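Local coordinates for leucine--tRNA ligase (Agrobacterium radiobacter, PDB 5AH5), which probably attaches leucine to tRNA(Leu) at the expense of ATP, as a member of the class I aminoacyl-tRNA synthetase family, at residues R194-D198 / T408-L412; V214-Q218 / A530-I535; S537-K542 / D553-V557. All blocks are in the same frame, centred on the assembly; numbering follows the deposited sequence.

Contact 1: R194-D198 / T408-L412; sequences RSYAD and TQYRL. With nucleotides of chain D.
The guanidinium of Arg-194 meets residues 408-412 with its edge. Two backbone carbonyl oxygens, those of Tyr-410 and Leu-412, lie close to its plane. Both accept from the same nitrogen. Arg-194 NH1 is 2.9 Å from Tyr-410 O and 2.7 Å from Leu-412 O. The second bond comes nearly in line with its carbonyl, at a C=O...N angle of 161°. The first comes from above the carbonyl plane of Tyr-410. A bend at chi3 (68°) turns the guanidinium back toward the other segment, with CG and CD of Arg-194 alongside Leu-412 O. The other terminal nitrogen works through water: Arg-194 NH2 donates to water 1 at 2.6 Å. Tyr-410 N also donates to this water, which in turn donates to Gln-409 OE1.

The Tyr-410 ring is also approached at its edge, where Asp-198 OD1 lies near the ring plane. The Tyr-410 hydroxyl is modelled implausibly close to Asp-198 OD1, so the hydrogen bond is likely but its length is doubtful. The carboxylate is turned 56° from the ring, and OD1 has a second partner in Arg-224, by a salt bridge. The methyl of Ala-197 touches both Leu-412 and Tyr-410. Its CB is 3.6 Å from Leu-412 CD2 and 3.8 Å from Tyr-410 CD2.

Arg-411 extends to the RNA with its guanidinium. C5' of C80 of chain D lies over one face of it. Arg-411 NE donates to O3' of that nucleotide at 2.9 Å, and Arg-411 NH2 to OP1 of A81 of chain D at 3.0 Å. Strand 404-410 pairs with strand 224-234. The contact ties the return connection from the editing domain to the start of helix 197-202, consistent with the two-stranded linker that carries this domain in leucyl-, isoleucyl- and valyl-tRNA synthetases.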
loop_
_atom_site.group_PDB
_atom_site.type_symbol
_atom_site.label_atom_id
_atom_site.label_comp_id
_atom_site.label_asym_id
_atom_site.label_seq_id
_atom_site.Cartn_x
_atom_site.Cartn_y
_atom_site.Cartn_z
ATOM N N ARG B 194 11.608 -6.919 15.682
ATOM C CA ARG B 194 12.484 -5.985 16.411
ATOM C C ARG B 194 13.923 -6.035 15.935
ATOM O O ARG B 194 14.555 -4.996 15.828
ATOM C CB ARG B 194 12.387 -6.131 17.936
ATOM C CG ARG B 194 11.127 -5.515 18.516
ATOM C CD ARG B 194 10.901 -5.841 19.996
ATOM N NE ARG B 194 11.911 -5.204 20.816
ATOM C CZ ARG B 194 11.882 -3.953 21.279
ATOM N NH1 ARG B 194 10.869 -3.123 21.060
ATOM N NH2 ARG B 194 12.897 -3.524 22.008
ATOM N N SER B 195 14.422 -7.208 15.586
ATOM C CA SER B 195 15.816 -7.350 15.161
ATOM C C SER B 195 16.074 -6.732 13.779
ATOM O O SER B 195 17.217 -6.530 13.397
ATOM C CB SER B 195 16.234 -8.839 15.168
ATOM O OG SER B 195 15.488 -9.603 14.207
ATOM N N TYR B 196 15.009 -6.507 13.021
ATOM C CA TYR B 196 15.064 -5.808 11.753
ATOM C C TYR B 196 14.628 -4.351 11.838
ATOM O O TYR B 196 14.574 -3.674 10.822
ATOM C CB TYR B 196 14.172 -6.509 10.736
ATOM C CG TYR B 196 14.814 -7.733 10.173
ATOM C CD1 TYR B 196 15.100 -8.838 10.987
ATOM C CD2 TYR B 196 15.157 -7.799 8.828
ATOM C CE1 TYR B 196 15.702 -9.968 10.470
ATOM C CE2 TYR B 196 15.741 -8.922 8.304
ATOM C CZ TYR B 196 16.003 -10.014 9.132
ATOM O OH TYR B 196 16.597 -11.116 8.577
ATOM N N ALA B 197 14.330 -3.862 13.027
ATOM C CA ALA B 197 13.686 -2.564 13.162
ATOM C C ALA B 197 14.559 -1.409 12.672
ATOM O O ALA B 197 14.036 -0.440 12.119
ATOM C CB ALA B 197 13.263 -2.312 14.594
ATOM N N ASP B 198 15.860 -1.504 12.899
ATOM C CA ASP B 198 16.788 -0.521 12.382
ATOM C C ASP B 198 16.789 -0.428 10.845
ATOM O O ASP B 198 16.803 0.657 10.295
ATOM C CB ASP B 198 18.220 -0.822 12.866
ATOM C CG ASP B 198 18.503 -0.294 14.272
ATOM O OD1 ASP B 198 17.739 0.535 14.831
ATOM O OD2 ASP B 198 19.552 -0.695 14.793
ATOM N N THR B 408 19.307 2.142 23.282
ATOM C CA THR B 408 18.401 2.343 22.127
ATOM C C THR B 408 17.114 1.523 22.334
ATOM O O THR B 408 17.171 0.285 22.357
ATOM C CB THR B 408 19.065 1.937 20.784
ATOM O OG1 THR B 408 20.325 2.597 20.621
ATOM C CG2 THR B 408 18.179 2.322 19.610
ATOM N N GLN B 409 15.970 2.207 22.472
ATOM C CA GLN B 409 14.653 1.548 22.648
ATOM C C GLN B 409 13.697 1.721 21.456
ATOM O O GLN B 409 13.731 2.743 20.765
ATOM C CB GLN B 409 13.965 2.057 23.915
ATOM C CG GLN B 409 14.796 1.915 25.210
ATOM C CD GLN B 409 15.236 0.484 25.577
ATOM O OE1 GLN B 409 14.740 -0.521 25.059
ATOM N NE2 GLN B 409 16.188 0.402 26.479
ATOM N N TYR B 410 12.825 0.733 21.242
ATOM C CA TYR B 410 11.890 0.742 20.116
ATOM C C TYR B 410 10.480 0.553 20.609
ATOM O O TYR B 410 10.236 -0.314 21.429
ATOM C CB TYR B 410 12.241 -0.370 19.131
ATOM C CG TYR B 410 13.646 -0.296 18.578
ATOM C CD1 TYR B 410 14.732 -0.809 19.298
ATOM C CD2 TYR B 410 13.899 0.294 17.349
ATOM C CE1 TYR B 410 16.015 -0.711 18.814
ATOM C CE2 TYR B 410 15.173 0.362 16.840
ATOM C CZ TYR B 410 16.224 -0.124 17.575
ATOM O OH TYR B 410 17.474 -0.032 17.067
ATOM N N ARG B 411 9.538 1.329 20.095
ATOM C CA ARG B 411 8.103 1.116 20.373
ATOM C C ARG B 411 7.541 -0.203 19.769
ATOM O O ARG B 411 6.607 -0.786 20.306
ATOM C CB ARG B 411 7.349 2.290 19.801
ATOM C CG ARG B 411 5.854 2.290 19.948
ATOM C CD ARG B 411 5.204 3.326 19.044
ATOM N NE ARG B 411 3.764 3.102 19.040
ATOM C CZ ARG B 411 3.130 2.080 18.450
ATOM N NH1 ARG B 411 3.783 1.178 17.713
ATOM N NH2 ARG B 411 1.816 1.982 18.579
ATOM N N LEU B 412 8.052 -0.558 18.595
ATOM C CA LEU B 412 7.710 -1.765 17.847
ATOM C C LEU B 412 7.725 -3.014 18.756
ATOM O O LEU B 412 8.732 -3.320 19.426
ATOM C CB LEU B 412 8.759 -1.935 16.739
ATOM C CG LEU B 412 8.590 -3.058 15.744
ATOM C CD1 LEU B 412 7.322 -2.851 14.964
ATOM C CD2 LEU B 412 9.776 -3.184 14.816
ATOM P P C D 80 -1.175 5.781 15.455
ATOM O OP1 C D 80 -1.140 4.284 15.339
ATOM O OP2 C D 80 -2.373 6.467 15.953
ATOM O "O5'" C D 80 -0.015 6.187 16.451
ATOM C "C5'" C D 80 1.200 5.478 16.500
ATOM C "C4'" C D 80 2.137 6.177 17.445
ATOM O "O4'" C D 80 2.383 7.542 17.010
ATOM C "C3'" C D 80 1.651 6.351 18.875
ATOM O "O3'" C D 80 1.757 5.117 19.580
ATOM C "C2'" C D 80 2.617 7.418 19.359
ATOM O "O2'" C D 80 3.916 6.911 19.541
ATOM C "C1'" C D 80 2.610 8.369 18.157
ATOM N N1 C D 80 1.540 9.399 18.256
ATOM C C2 C D 80 1.710 10.451 19.159
ATOM O O2 C D 80 2.763 10.517 19.809
ATOM N N3 C D 80 0.729 11.376 19.290
ATOM C C4 C D 80 -0.416 11.231 18.622
ATOM N N4 C D 80 -1.361 12.156 18.789
ATOM C C5 C D 80 -0.645 10.127 17.748
ATOM C C6 C D 80 0.357 9.256 17.580
ATOM P P A D 81 0.653 4.678 20.672
ATOM O OP1 A D 81 1.060 3.331 21.124
ATOM O OP2 A D 81 -0.700 4.884 20.143
ATOM O "O5'" A D 81 0.904 5.700 21.867
ATOM C "C5'" A D 81 2.218 5.704 22.453
ATOM C "C4'" A D 81 2.399 6.832 23.435
ATOM O "O4'" A D 81 2.516 8.100 22.744
ATOM C "C3'" A D 81 1.290 7.078 24.461
ATOM O "O3'" A D 81 1.345 6.046 25.445
ATOM C "C2'" A D 81 1.668 8.476 24.928
ATOM O "O2'" A D 81 2.743 8.471 25.853
ATOM C "C1'" A D 81 2.039 9.130 23.591
ATOM N N9 A D 81 0.856 9.710 22.977
ATOM C C8 A D 81 -0.039 9.141 22.105
ATOM N N7 A D 81 -1.051 9.917 21.804
ATOM C C5 A D 81 -0.813 11.071 22.538
ATOM C C6 A D 81 -1.517 12.284 22.650
ATOM N N6 A D 81 -2.651 12.544 21.998
ATOM N N1 A D 81 -1.013 13.227 23.476
ATOM C C2 A D 81 0.130 12.969 24.126
ATOM N N3 A D 81 0.885 11.872 24.099
ATOM C C4 A D 81 0.351 10.952 23.276
HETATM O O HOH W 1 12.661 -1.163 23.153
#

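Contact 2: V214-Q218 / A530-I535. With LSS (5'-O-(L-leucylsulfamoyl)adenosine), chain I; nucleotides of chain D.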
loop_
_atom_site.group_PDB
_atom_site.type_symbol
_atom_site.label_atom_id
_atom_site.label_comp_id
_atom_site.label_asym_id
_atom_site.label_seq_id
_atom_site.Cartn_x
_atom_site.Cartn_y
_atom_site.Cartn_z
ATOM N N VAL B 214 3.092 8.025 4.352
ATOM C CA VAL B 214 3.192 6.586 4.695
ATOM C C VAL B 214 4.534 6.328 5.392
ATOM O O VAL B 214 4.609 5.691 6.470
ATOM C CB VAL B 214 2.998 5.715 3.458
ATOM C CG1 VAL B 214 3.310 4.262 3.744
ATOM C CG2 VAL B 214 1.580 5.829 2.955
ATOM N N ARG B 215 5.580 6.912 4.858
ATOM C CA ARG B 215 6.911 6.772 5.470
ATOM C C ARG B 215 7.025 7.277 6.916
ATOM O O ARG B 215 7.606 6.588 7.784
ATOM C CB ARG B 215 7.976 7.425 4.606
ATOM C CG ARG B 215 8.211 6.644 3.330
ATOM C CD ARG B 215 9.419 7.142 2.612
ATOM N NE ARG B 215 9.066 8.305 1.821
ATOM C CZ ARG B 215 9.943 9.151 1.286
ATOM N NH1 ARG B 215 11.265 8.978 1.462
ATOM N NH2 ARG B 215 9.482 10.165 0.549
ATOM N N ASN B 216 6.472 8.464 7.148
ATOM C CA ASN B 216 6.448 9.075 8.452
ATOM C C ASN B 216 5.531 8.264 9.392
ATOM O O ASN B 216 5.826 8.123 10.520
ATOM C CB ASN B 216 5.937 10.535 8.379
ATOM C CG ASN B 216 5.874 11.200 9.763
ATOM O OD1 ASN B 216 6.903 11.446 10.375
ATOM N ND2 ASN B 216 4.696 11.400 10.277
ATOM N N ILE B 217 4.410 7.764 8.920
ATOM C CA ILE B 217 3.562 6.894 9.768
ATOM C C ILE B 217 4.342 5.640 10.240
ATOM O O ILE B 217 4.280 5.253 11.443
ATOM C CB ILE B 217 2.248 6.562 9.059
ATOM C CG1 ILE B 217 1.376 7.821 8.965
ATOM C CG2 ILE B 217 1.446 5.523 9.828
ATOM C CD1 ILE B 217 0.225 7.683 7.984
ATOM N N GLN B 218 5.161 5.077 9.350
ATOM C CA GLN B 218 5.989 3.938 9.732
ATOM C C GLN B 218 7.099 4.311 10.707
ATOM O O GLN B 218 7.444 3.536 11.592
ATOM C CB GLN B 218 6.545 3.197 8.510
ATOM C CG GLN B 218 5.472 2.449 7.700
ATOM C CD GLN B 218 6.022 1.361 6.763
ATOM O OE1 GLN B 218 7.237 1.186 6.595
ATOM N NE2 GLN B 218 5.108 0.626 6.145
ATOM N N ALA B 530 -0.735 1.105 6.226
ATOM C CA ALA B 530 0.559 1.694 6.521
ATOM C C ALA B 530 1.306 1.024 7.649
ATOM O O ALA B 530 2.540 0.857 7.589
ATOM C CB ALA B 530 0.385 3.184 6.810
ATOM N N THR B 531 0.608 0.658 8.717
ATOM C CA THR B 531 1.306 -0.076 9.770
ATOM C C THR B 531 0.649 -1.444 9.998
ATOM O O THR B 531 0.746 -1.960 11.103
ATOM C CB THR B 531 1.391 0.686 11.091
ATOM O OG1 THR B 531 0.077 0.919 11.553
ATOM C CG2 THR B 531 2.147 1.998 10.915
ATOM N N LEU B 532 0.022 -2.010 8.949
ATOM C CA LEU B 532 -0.282 -3.453 8.864
ATOM C C LEU B 532 0.531 -4.063 7.725
ATOM O O LEU B 532 1.689 -4.273 7.897
ATOM C CB LEU B 532 -1.791 -3.710 8.722
ATOM C CG LEU B 532 -2.586 -3.402 10.013
ATOM C CD1 LEU B 532 -3.990 -2.928 9.757
ATOM C CD2 LEU B 532 -2.623 -4.590 10.938
ATOM N N HIS B 533 -0.060 -4.335 6.568
ATOM C CA HIS B 533 0.593 -5.091 5.513
ATOM C C HIS B 533 1.882 -4.413 4.991
ATOM O O HIS B 533 2.871 -5.105 4.706
ATOM C CB HIS B 533 -0.408 -5.393 4.409
ATOM C CG HIS B 533 0.205 -5.685 3.060
ATOM N ND1 HIS B 533 0.837 -6.872 2.768
ATOM C CD2 HIS B 533 0.185 -4.979 1.893
ATOM C CE1 HIS B 533 1.232 -6.864 1.500
ATOM N NE2 HIS B 533 0.872 -5.717 0.952
ATOM N N LEU B 534 1.921 -3.068 4.948
ATOM C CA LEU B 534 3.091 -2.350 4.435
ATOM C C LEU B 534 4.245 -2.414 5.410
ATOM O O LEU B 534 5.370 -2.259 5.006
ATOM C CB LEU B 534 2.720 -0.862 4.090
ATOM C CG LEU B 534 1.703 -0.691 2.941
ATOM C CD1 LEU B 534 1.134 0.714 2.775
ATOM C CD2 LEU B 534 2.314 -1.200 1.622
ATOM N N ILE B 535 4.017 -2.623 6.712
ATOM C CA ILE B 535 5.162 -2.940 7.587
ATOM C C ILE B 535 5.566 -4.387 7.401
ATOM O O ILE B 535 6.718 -4.680 7.208
ATOM C CB ILE B 535 4.830 -2.798 9.069
ATOM C CG1 ILE B 535 4.733 -1.333 9.434
ATOM C CG2 ILE B 535 5.924 -3.452 9.938
ATOM C CD1 ILE B 535 6.071 -0.649 9.607
HETATM C C1 LSS I . -7.387 -5.783 1.956
HETATM N N1 LSS I . -12.310 3.102 -1.602
HETATM O O1 LSS I . -7.294 -4.690 2.469
HETATM S S1 LSS I . -9.633 -5.294 1.067
HETATM C C2 LSS I . -11.084 2.932 -2.093
HETATM N N2 LSS I . -8.450 -6.180 1.279
HETATM O O2 LSS I . -7.766 0.077 0.191
HETATM N N3 LSS I . -10.387 1.783 -1.952
HETATM O O3 LSS I . -6.138 -1.434 -1.444
HETATM C C4 LSS I . -10.968 0.757 -1.287
HETATM N N4 LSS I . -6.639 -8.157 1.746
HETATM O O4 LSS I . -9.284 -2.236 -2.025
HETATM C C5 LSS I . -12.207 0.907 -0.677
HETATM O O5 LSS I . -9.155 -4.041 0.200
HETATM C C6 LSS I . -12.873 2.112 -0.822
HETATM N N6 LSS I . -14.112 2.242 -0.280
HETATM C C7 LSS I . -3.706 -7.118 1.625
HETATM N N7 LSS I . -12.501 -0.258 -0.043
HETATM C C8 LSS I . -11.444 -1.101 -0.203
HETATM C C9 LSS I . -4.984 -6.297 1.435
HETATM N N9 LSS I . -10.529 -0.477 -0.991
HETATM C CA LSS I . -6.271 -6.771 2.135
HETATM C C10 LSS I . -3.231 -6.969 3.079
HETATM C C11 LSS I . -2.662 -6.652 0.548
HETATM O O1A LSS I . -10.307 -4.680 2.219
HETATM C C21 LSS I . -9.226 -0.968 -1.395
HETATM C C22 LSS I . -8.306 -1.140 -0.237
HETATM C C23 LSS I . -7.249 -2.102 -0.784
HETATM C C24 LSS I . -8.086 -2.930 -1.737
HETATM C C25 LSS I . -8.602 -4.221 -1.100
HETATM O O2A LSS I . -10.628 -5.907 0.213
ATOM P P C D 4 8.386 16.876 11.224
ATOM O OP1 C D 4 9.683 17.192 10.570
ATOM O OP2 C D 4 7.628 17.912 11.967
ATOM O "O5'" C D 4 7.308 16.397 10.151
ATOM C "C5'" C D 4 7.565 15.242 9.337
ATOM C "C4'" C D 4 6.273 14.663 8.811
ATOM O "O4'" C D 4 5.298 14.436 9.869
ATOM C "C3'" C D 4 5.508 15.544 7.845
ATOM O "O3'" C D 4 6.140 15.559 6.581
ATOM C "C2'" C D 4 4.164 14.844 7.830
ATOM O "O2'" C D 4 4.133 13.685 7.014
ATOM C "C1'" C D 4 3.991 14.555 9.321
ATOM N N1 C D 4 3.255 15.612 10.041
ATOM C C2 C D 4 1.898 15.767 9.767
ATOM O O2 C D 4 1.371 15.038 8.913
ATOM N N3 C D 4 1.189 16.705 10.436
ATOM C C4 C D 4 1.792 17.477 11.343
ATOM N N4 C D 4 1.047 18.384 11.982
ATOM C C5 C D 4 3.180 17.349 11.640
ATOM C C6 C D 4 3.866 16.406 10.978
ATOM P P C D 3 8.932 17.701 17.016
ATOM O OP1 C D 3 10.362 17.935 16.688
ATOM O OP2 C D 3 7.993 18.847 17.176
ATOM O "O5'" C D 3 8.333 16.723 15.914
ATOM C "C5'" C D 3 9.141 15.659 15.383
ATOM C "C4'" C D 3 8.309 14.729 14.534
ATOM O "O4'" C D 3 7.106 14.316 15.247
ATOM C "C3'" C D 3 7.723 15.292 13.251
ATOM O "O3'" C D 3 8.627 15.582 12.184
ATOM C "C2'" C D 3 6.729 14.196 12.924
ATOM O "O2'" C D 3 7.370 13.005 12.526
ATOM C "C1'" C D 3 6.097 13.974 14.300
ATOM N N1 C D 3 4.891 14.805 14.531
ATOM C C2 C D 3 3.708 14.451 13.869
ATOM O O2 C D 3 3.712 13.454 13.121
ATOM N N3 C D 3 2.590 15.193 14.068
ATOM C C4 C D 3 2.633 16.267 14.863
ATOM C C5 C D 3 3.828 16.657 15.536
ATOM C C6 C D 3 4.924 15.906 15.343
#
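Behind the pocket for the leucyl-adenylate analogue LSS, Gln-218 of helix 212-222 reaches across to the turn and helix start at 530-535. Its amide nitrogen sits between two backbone carbonyls. Gln-218 NE2 donates to Ala-530 O at 3.0 Å, in the carbonyl plane and at a C=O...N angle of 153°. The bond from Gln-218 NE2 to Leu-534 O is weak, at 3.1 Å. Gln-218 OE1 accepts from Arg-538 NH1, so both ends of the amide are engaged and its flip is set. The chain is extended beyond CG (chi2 -162°), which carries the amide as far as Leu-534. The side chain of Ile-535 runs past it in the opposite direction, with Ile-535 CD1 3.5 Å from Gln-218 CD.

The segment 530-535 leads into helix 533-546, the helix of a beta-alpha-beta unit in the Rossmann-type catalytic domain. Leu-532 is its N-cap residue. His-533, in the first turn, faces the ligand. The leucyl methyl C11 of LSS lies over one face of its ring, offset toward the rim, and His-533 CB is 3.5 Å from LSS C10. His-533 NE2 is hydrogen-bonded to Tyr-523 OH.

The side chains of Val-214 and Ile-217 make the apolar part. Ile-217 CG2 is 3.8 Å from Thr-531 CG2 and 4.0 Å from Ala-530 CB. Val-214 CG1 lies more loosely near Ala-530 CB and Leu-534 CD1. Asn-216 serves the tRNA instead: its OD1 accepts from O2' of C3 of chain D at 2.7 Å.

Contact 3: S537-K542 / D553-V557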
loop_
_atom_site.group_PDB
_atom_site.type_symbol
_atom_site.label_atom_id
_atom_site.label_comp_id
_atom_site.label_asym_id
_atom_site.label_seq_id
_atom_site.Cartn_x
_atom_site.Cartn_y
_atom_site.Cartn_z
ATOM N N SER B 537 5.102 -6.836 5.104
ATOM C CA SER B 537 5.659 -7.103 3.761
ATOM C C SER B 537 7.096 -6.588 3.597
ATOM O O SER B 537 7.957 -7.282 3.011
ATOM C CB SER B 537 4.746 -6.475 2.683
ATOM O OG SER B 537 4.704 -5.052 2.806
ATOM N N ARG B 538 7.382 -5.382 4.108
ATOM C CA ARG B 538 8.761 -4.921 4.045
ATOM C C ARG B 538 9.626 -5.805 4.946
ATOM O O ARG B 538 10.732 -6.186 4.569
ATOM C CB ARG B 538 8.900 -3.447 4.417
ATOM C CG ARG B 538 8.167 -2.504 3.466
ATOM C CD ARG B 538 8.287 -1.057 3.983
ATOM N NE ARG B 538 9.723 -0.732 4.026
ATOM C CZ ARG B 538 10.406 -0.235 5.060
ATOM N NH1 ARG B 538 9.817 0.165 6.186
ATOM N NH2 ARG B 538 11.721 -0.088 4.929
ATOM N N PHE B 539 9.118 -6.153 6.123
ATOM C CA PHE B 539 9.887 -6.985 7.047
ATOM C C PHE B 539 10.193 -8.381 6.446
ATOM O O PHE B 539 11.327 -8.862 6.463
ATOM C CB PHE B 539 9.141 -7.111 8.387
ATOM C CG PHE B 539 9.635 -8.231 9.261
ATOM C CD1 PHE B 539 10.974 -8.333 9.595
ATOM C CD2 PHE B 539 8.752 -9.179 9.761
ATOM C CE1 PHE B 539 11.441 -9.351 10.417
ATOM C CE2 PHE B 539 9.209 -10.224 10.568
ATOM C CZ PHE B 539 10.556 -10.303 10.900
ATOM N N ILE B 540 9.198 -8.992 5.848
ATOM C CA ILE B 540 9.357 -10.389 5.394
ATOM C C ILE B 540 10.229 -10.399 4.146
ATOM O O ILE B 540 10.945 -11.384 3.912
ATOM C CB ILE B 540 7.983 -11.113 5.252
ATOM C CG1 ILE B 540 7.434 -11.433 6.648
ATOM C CG2 ILE B 540 8.002 -12.373 4.400
ATOM C CD1 ILE B 540 8.310 -12.303 7.502
ATOM N N THR B 541 10.245 -9.282 3.394
ATOM C CA THR B 541 11.106 -9.194 2.204
ATOM C C THR B 541 12.577 -9.196 2.600
ATOM O O THR B 541 13.393 -9.934 2.044
ATOM C CB THR B 541 10.666 -8.029 1.312
ATOM O OG1 THR B 541 9.327 -8.304 0.841
ATOM C CG2 THR B 541 11.628 -7.859 0.083
ATOM N N LYS B 542 12.896 -8.464 3.652
ATOM C CA LYS B 542 14.254 -8.434 4.167
ATOM C C LYS B 542 14.665 -9.789 4.726
ATOM O O LYS B 542 15.764 -10.259 4.508
ATOM C CB LYS B 542 14.353 -7.332 5.230
ATOM C CG LYS B 542 14.052 -5.936 4.625
ATOM C CD LYS B 542 14.353 -4.820 5.573
ATOM C CE LYS B 542 13.962 -3.436 5.032
ATOM N NZ LYS B 542 14.526 -3.150 3.672
ATOM N N ASP B 553 15.655 -6.102 -1.494
ATOM C CA ASP B 553 15.494 -5.823 -0.079
ATOM C C ASP B 553 14.229 -5.060 0.215
ATOM O O ASP B 553 13.932 -4.802 1.380
ATOM C CB ASP B 553 16.709 -4.985 0.394
ATOM C CG ASP B 553 16.995 -5.146 1.869
ATOM O OD1 ASP B 553 17.182 -6.304 2.306
ATOM O OD2 ASP B 553 17.064 -4.151 2.598
ATOM N N GLU B 554 13.495 -4.659 -0.822
ATOM C CA GLU B 554 12.276 -3.868 -0.649
ATOM C C GLU B 554 11.298 -4.354 -1.644
ATOM O O GLU B 554 11.679 -4.525 -2.781
ATOM C CB GLU B 554 12.496 -2.355 -0.880
ATOM C CG GLU B 554 13.175 -1.700 0.303
ATOM C CD GLU B 554 12.262 -1.452 1.508
ATOM O OE1 GLU B 554 11.001 -1.433 1.398
ATOM O OE2 GLU B 554 12.826 -1.231 2.588
ATOM N N PRO B 555 10.038 -4.604 -1.221
ATOM C CA PRO B 555 9.090 -5.241 -2.118
ATOM C C PRO B 555 8.534 -4.371 -3.196
ATOM O O PRO B 555 8.144 -4.906 -4.230
ATOM C CB PRO B 555 7.929 -5.621 -1.167
ATOM C CG PRO B 555 8.070 -4.664 -0.029
ATOM C CD PRO B 555 9.529 -4.556 0.146
ATOM N N PHE B 556 8.344 -3.074 -2.906
ATOM C CA PHE B 556 7.532 -2.218 -3.771
ATOM C C PHE B 556 8.300 -0.882 -4.058
ATOM O O PHE B 556 8.685 -0.171 -3.143
ATOM C CB PHE B 556 6.165 -1.928 -3.137
ATOM C CG PHE B 556 5.468 -3.145 -2.525
ATOM C CD1 PHE B 556 5.037 -4.184 -3.318
ATOM C CD2 PHE B 556 5.147 -3.178 -1.153
ATOM C CE1 PHE B 556 4.386 -5.299 -2.741
ATOM C CE2 PHE B 556 4.465 -4.259 -0.592
ATOM C CZ PHE B 556 4.135 -5.345 -1.395
ATOM N N VAL B 557 8.584 -0.614 -5.310
ATOM C CA VAL B 557 9.376 0.575 -5.665
ATOM C C VAL B 557 8.550 1.849 -5.453
ATOM O O VAL B 557 8.899 2.683 -4.651
ATOM C CB VAL B 557 9.943 0.497 -7.099
ATOM C CG1 VAL B 557 10.645 1.831 -7.505
ATOM C CG2 VAL B 557 10.954 -0.611 -7.183
#
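Arg-538 and Lys-542 of the helix form a salt-bridge network with Asp-553 and Glu-554. Arg-538 grips Glu-554 side-on with two nitrogens. Arg-538 NE is 3.0 Å from Glu-554 OE1, and Arg-538 NH2 is 2.8 Å from Glu-554 OE2. Guanidinium and carboxylate are nearly coplanar (14°), and each oxygen uses its syn lone pair. Glu-554 points away at CB, and a bend at chi2 (-76°) brings its carboxylate back to the helix. Lys-542 NZ approaches the same Glu-554 OE2 from above the carboxylate plane, at 2.8 Å. It also bonds to Asp-553 OD2, at 2.9 Å, and to Asp-553 O. A further salt bridge joins Lys-542 to Asp-203, while Asp-553 OD1 accepts from His-545.

Van der Waals contacts centre on Pro-555. Its ring lies against Thr-541, with Pro-555 CB 3.6 Å from Thr-541 OG1, and its CB also sits over the centre of the Phe-556 ring. Ser-537 OG, bonded to His-533 O, meets the edge of that ring at CE2.

Within the helix, Thr-541 OG1 donates to Ser-537 O at 2.8 Å, and Thr-541 N reaches the same oxygen from its opposite face.

The helix and the entry to strand 556-560 belong to one beta-alpha-beta unit. The two cations should favour an ionised Glu-554. Lys-542 probably keeps its charge and offsets the nearness of Asp-203 and Asp-553.

Contacts 2 and 3 lie in the buried catalytic core and share helix 533-546; contact 1 is only partly buried and lies further out, toward the editing domain. The start and the middle of the shared helix do different work. Its start, in contact 2, faces the ligand and is held by an amide and apolar side chains, whereas its middle, in contact 3, is held by ion pairs to the loop leading into the next strand. Contact 1 relies on an arginine gripping backbone carbonyls and on a water. It touches contact 3 where Tyr-196 packs on Phe-539 and Lys-542. Contacts 1 and 2 do not touch, yet helices 197-202 and 212-222 are consecutive, and both contacts include a tRNA-binding side chain.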